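Local coordinates for protein ketosynthase (Streptomyces sp. MSC090213JE08, PDB 6KXD) that forms part of a ketosynthase/chain length factor of a highly reducing type II polyketide synthase and probably takes part in condensing acyl chains held on acyl carrier protein, at residues S180-L183 and A184-Y187; L310-A313 and D314-S317. All coordinates share one frame; numbering follows the deposited sequence.

Interaction 1. Residues S180-L183 and A184-Y187; sequences SGLL and ALNY
Leu182 and Leu185, one helical turn apart, bring their CD2 methyls to 4.4 Å, a loose apolar touch on one flank of the helix. The tighter joins are backbone bonds from each residue to the fourth one back: Ala184 N to Ser180 O at 2.8 Å, then Leu185, Asn186 and Tyr187 N to the carbonyls of Gly181, Leu182 and Leu183, a regular alpha-helix. With CG opposite the backbone N (chi1 178°), the Tyr187 ring is carried away from the preceding turn. The polar residues suit this buried place because each finds a partner: Ser180 OG bonds to Gly177 O just ahead of the helix, the Tyr187 hydroxyl to Thr172, and the Asn186 amide uses both ends, OD1 taking Arg189 NE and ND2 reaching Glu162 of the partner chain. Leucine and alanine suit the remaining faces: Leu182 packs on helix 332-344 and strand 365-373, Leu185 on that helix and strand 250-259, Leu183 on Thr257 of the same strand and on Thr164 of the partner chain, and small Ala184 on strand 199-206. Helix 180-193 thus runs between strands and helix 332-344, with Tyr187 meeting Tyr179 of the partner chain.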
ATOM      1  N   SER B 180       9.921   3.598  -0.159  1.00 36.27           N
ATOM      2  CA  SER B 180       8.559   3.617   0.386  1.00 32.62           C
ATOM      3  C   SER B 180       8.359   4.846   1.298  1.00 31.70           C
ATOM      4  O   SER B 180       7.236   5.352   1.400  1.00 33.00           O
ATOM      5  CB  SER B 180       8.197   2.331   1.142  1.00 32.05           C
ATOM      6  OG  SER B 180       9.021   2.250   2.294  1.00 34.89           O
ATOM      7  N   GLY B 181       9.384   5.252   2.035  1.00 33.79           N
ATOM      8  CA  GLY B 181       9.264   6.473   2.896  1.00 35.58           C
ATOM      9  C   GLY B 181       8.963   7.711   2.076  1.00 35.44           C
ATOM     10  O   GLY B 181       8.204   8.582   2.492  1.00 34.51           O
ATOM     11  N   LEU B 182       9.523   7.791   0.867  1.00 36.26           N
ATOM     12  CA  LEU B 182       9.257   8.915  -0.006  1.00 35.71           C
ATOM     13  C   LEU B 182       7.893   8.805  -0.689  1.00 36.59           C
ATOM     14  O   LEU B 182       7.272   9.804  -0.880  1.00 34.78           O
ATOM     15  CB  LEU B 182      10.399   9.078  -1.018  1.00 35.34           C
ATOM     16  CG  LEU B 182      11.759   9.301  -0.373  1.00 35.08           C
ATOM     17  CD1 LEU B 182      12.875   9.510  -1.412  1.00 38.38           C
ATOM     18  CD2 LEU B 182      11.704  10.518   0.527  1.00 37.86           C
ATOM     19  N   LEU B 183       7.462   7.602  -1.081  1.00 33.83           N
ATOM     20  CA  LEU B 183       6.132   7.391  -1.596  1.00 35.47           C
ATOM     21  C   LEU B 183       5.138   7.787  -0.509  1.00 33.14           C
ATOM     22  O   LEU B 183       4.140   8.411  -0.795  1.00 34.56           O
ATOM     23  CB  LEU B 183       5.977   5.925  -1.961  1.00 35.22           C
ATOM     24  CG  LEU B 183       6.853   5.428  -3.109  1.00 38.72           C
ATOM     25  CD1 LEU B 183       6.566   3.970  -3.330  1.00 37.78           C
ATOM     26  CD2 LEU B 183       6.596   6.212  -4.388  1.00 39.63           C
ATOM     27  N   ALA B 184       5.459   7.417   0.730  1.00 34.37           N
ATOM     28  CA  ALA B 184       4.567   7.727   1.826  1.00 35.69           C
ATOM     29  C   ALA B 184       4.485   9.252   1.968  1.00 35.78           C
ATOM     30  O   ALA B 184       3.438   9.804   2.195  1.00 37.86           O
ATOM     31  CB  ALA B 184       5.043   7.129   3.091  1.00 38.47           C
ATOM     32  N   LEU B 185       5.656   9.895   1.902  1.00 36.49           N
ATOM     33  CA  LEU B 185       5.735  11.317   2.112  1.00 34.58           C
ATOM     34  C   LEU B 185       4.920  12.014   1.029  1.00 35.24           C
ATOM     35  O   LEU B 185       4.200  12.980   1.284  1.00 37.76           O
ATOM     36  CB  LEU B 185       7.194  11.749   2.072  1.00 35.74           C
ATOM     37  CG  LEU B 185       7.422  13.237   2.238  1.00 39.31           C
ATOM     38  CD1 LEU B 185       6.775  13.752   3.509  1.00 40.63           C
ATOM     39  CD2 LEU B 185       8.903  13.505   2.263  1.00 39.09           C
ATOM     40  N   ASN B 186       5.048  11.535  -0.211  1.00 37.91           N
ATOM     41  CA  ASN B 186       4.364  12.175  -1.303  1.00 38.21           C
ATOM     42  C   ASN B 186       2.853  11.945  -1.198  1.00 38.77           C
ATOM     43  O   ASN B 186       2.005  12.823  -1.489  1.00 38.30           O
ATOM     44  CB  ASN B 186       4.858  11.665  -2.648  1.00 38.47           C
ATOM     45  CG  ASN B 186       4.598  12.698  -3.716  1.00 40.34           C
ATOM     46  OD1 ASN B 186       4.850  13.882  -3.480  1.00 39.96           O
ATOM     47  ND2 ASN B 186       4.173  12.230  -4.862  1.00 44.55           N
ATOM     48  N   TYR B 187       2.490  10.738  -0.753  1.00 37.10           N
ATOM     49  CA  TYR B 187       1.128  10.414  -0.532  1.00 37.37           C
ATOM     50  C   TYR B 187       0.516  11.391   0.488  1.00 35.85           C
ATOM     51  O   TYR B 187      -0.554  11.991   0.251  1.00 39.05           O
ATOM     52  CB  TYR B 187       1.069   8.941  -0.098  1.00 38.12           C
ATOM     53  CG  TYR B 187      -0.312   8.442   0.215  1.00 37.38           C
ATOM     54  CD1 TYR B 187      -1.108   7.877  -0.760  1.00 35.10           C
ATOM     55  CD2 TYR B 187      -0.827   8.546   1.481  1.00 37.20           C
ATOM     56  CE1 TYR B 187      -2.362   7.386  -0.471  1.00 37.17           C
ATOM     57  CE2 TYR B 187      -2.095   8.090   1.774  1.00 34.55           C
ATOM     58  CZ  TYR B 187      -2.887   7.537   0.791  1.00 33.86           C
ATOM     59  OH  TYR B 187      -4.153   7.050   1.075  1.00 36.09           O
TER

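Interaction 2. Residues L310-A313 and D314-S317; sequences LVPA and DALS
The carbonyl oxygen of Ala313 is gripped twice from the following residues. Leu316 N donates to it at 3.0 Å, and the Ser317 hydroxyl, OG, adds a weak bond of 3.1 Å. In that serine OG lies almost eclipsed with its own backbone N (chi1 -9°), which brings it toward the Ala313 carbonyl. One residue earlier, Ala315 N reaches Pro312 O at 2.8 Å. In both backbone bonds the donor stands well above the carbonyl plane, about 54° out of it, as expected when the chain closes on the third residue instead of the fourth. A third bond of this spacing, Ser317 N to Asp314 O at 3.3 Å, is weak.

Alongside these bonds, apolar groups meet. Val311 leaves the preceding helix with an extended backbone, and its CG2 comes 4.1 Å from Leu316 CG and 4.2 Å from Ala315 CB, the valine and leucine side chains crossing at about a right angle. Branched Val311 and short Ala315 also rest on strand 287-291, to which Ala315 is backbone-bonded through Ala290. Proline fits just before the turn: its ring holds phi near -55°, and its carbonyl is the first acceptor. Asp314 is exposed in the assembly, a place that suits a charged residue, its side chain about 3 Å from a bound acetate, probably from the crystallisation liquor. Overlapping bonds between residues three apart are the mark of a short 3-10-like turn, which here follows the end of helix 298-310 after the extended Val311 and Pro312.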
ATOM      1  N   LEU B 310      25.989  15.430  -9.500  1.00 43.03           N
ATOM      2  CA  LEU B 310      24.883  16.311  -9.571  1.00 43.44           C
ATOM      3  C   LEU B 310      24.952  17.390  -8.490  1.00 38.45           C
ATOM      4  O   LEU B 310      24.541  18.505  -8.767  1.00 40.09           O
ATOM      5  CB  LEU B 310      23.588  15.533  -9.418  1.00 40.06           C
ATOM      6  CG  LEU B 310      22.342  16.390  -9.571  1.00 44.76           C
ATOM      7  CD1 LEU B 310      22.044  16.597 -11.030  1.00 52.66           C
ATOM      8  CD2 LEU B 310      21.158  15.814  -8.857  1.00 48.82           C
ATOM      9  N   VAL B 311      25.387  17.046  -7.272  1.00 40.97           N
ATOM     10  CA  VAL B 311      25.341  18.005  -6.176  1.00 43.32           C
ATOM     11  C   VAL B 311      26.751  18.414  -5.776  1.00 40.90           C
ATOM     12  O   VAL B 311      27.737  17.750  -6.126  1.00 39.40           O
ATOM     13  CB  VAL B 311      24.528  17.459  -4.980  1.00 39.60           C
ATOM     14  CG1 VAL B 311      23.100  17.151  -5.418  1.00 41.31           C
ATOM     15  CG2 VAL B 311      25.198  16.257  -4.374  1.00 43.33           C
ATOM     16  N   PRO B 312      26.921  19.543  -5.049  1.00 40.23           N
ATOM     17  CA  PRO B 312      28.243  19.925  -4.570  1.00 40.16           C
ATOM     18  C   PRO B 312      28.841  18.770  -3.772  1.00 43.06           C
ATOM     19  O   PRO B 312      28.083  18.143  -2.967  1.00 42.89           O
ATOM     20  CB  PRO B 312      27.967  21.109  -3.641  1.00 40.25           C
ATOM     21  CG  PRO B 312      26.695  21.674  -4.155  1.00 42.26           C
ATOM     22  CD  PRO B 312      25.886  20.462  -4.562  1.00 41.57           C
ATOM     23  N   ALA B 313      30.140  18.505  -3.951  1.00 41.12           N
ATOM     24  CA  ALA B 313      30.787  17.407  -3.237  1.00 50.04           C
ATOM     25  C   ALA B 313      30.563  17.546  -1.720  1.00 45.59           C
ATOM     26  O   ALA B 313      30.378  16.554  -1.033  1.00 43.61           O
ATOM     27  CB  ALA B 313      32.257  17.337  -3.545  1.00 51.83           C
ATOM     28  N   ASP B 314      30.559  18.783  -1.233  1.00 41.97           N
ATOM     29  CA  ASP B 314      30.426  19.047   0.188  1.00 42.49           C
ATOM     30  C   ASP B 314      29.047  18.604   0.689  1.00 41.78           C
ATOM     31  O   ASP B 314      28.915  18.256   1.898  1.00 42.84           O
ATOM     32  CB  ASP B 314      30.611  20.524   0.523  1.00 43.69           C
ATOM     33  CG  ASP B 314      32.039  20.999   0.637  1.00 40.76           C
ATOM     34  OD1 ASP B 314      32.967  20.174   0.557  1.00 48.12           O
ATOM     35  OD2 ASP B 314      32.184  22.183   0.896  1.00 45.80           O
ATOM     36  N   ALA B 315      28.042  18.561  -0.183  1.00 38.44           N
ATOM     37  CA  ALA B 315      26.718  18.071   0.233  1.00 42.21           C
ATOM     38  C   ALA B 315      26.754  16.567   0.567  1.00 46.23           C
ATOM     39  O   ALA B 315      25.913  16.082   1.338  1.00 41.41           O
ATOM     40  CB  ALA B 315      25.682  18.384  -0.811  1.00 40.97           C
ATOM     41  N   LEU B 316      27.712  15.819   0.023  1.00 45.13           N
ATOM     42  CA  LEU B 316      27.760  14.394   0.281  1.00 47.78           C
ATOM     43  C   LEU B 316      28.565  14.064   1.541  1.00 50.12           C
ATOM     44  O   LEU B 316      28.381  12.989   2.112  1.00 58.86           O
ATOM     45  CB  LEU B 316      28.340  13.669  -0.937  1.00 51.77           C
ATOM     46  CG  LEU B 316      27.418  13.562  -2.144  1.00 49.40           C
ATOM     47  CD1 LEU B 316      28.191  13.045  -3.332  1.00 52.99           C
ATOM     48  CD2 LEU B 316      26.238  12.651  -1.893  1.00 52.20           C
ATOM     49  N   SER B 317      29.453  14.961   1.962  1.00 45.85           N
ATOM     50  CA  SER B 317      30.270  14.791   3.159  1.00 51.65           C
ATOM     51  C   SER B 317      29.565  15.352   4.387  1.00 49.67           C
ATOM     52  O   SER B 317      30.123  15.336   5.444  1.00 55.16           O
ATOM     53  CB  SER B 317      31.588  15.491   3.027  1.00 54.85           C
ATOM     54  OG  SER B 317      31.752  15.938   1.717  1.00 60.08           O
TER

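How the interactions relate
Interactions 1 and 2 come in series along the chain and do not touch: their centres are 24 Å apart, and their nearest atoms about 13 Å. The first lies about 9 Å from the centre of the chain, the second about 22 Å, at the periphery. In catalytic ketosynthases of the thiolase fold, the helix equivalent to 180-193 starts at the nucleophilic cysteine; no cysteine stands there in this chain, consistent with a chain length factor role. Residues 180-187 also border the partner chain, whereas 310-317 lie beside strand 287-291, where no other chain of the assembly reaches them. The acetate and phosphate near interaction 2 probably come from the crystallisation liquor and mark no known site.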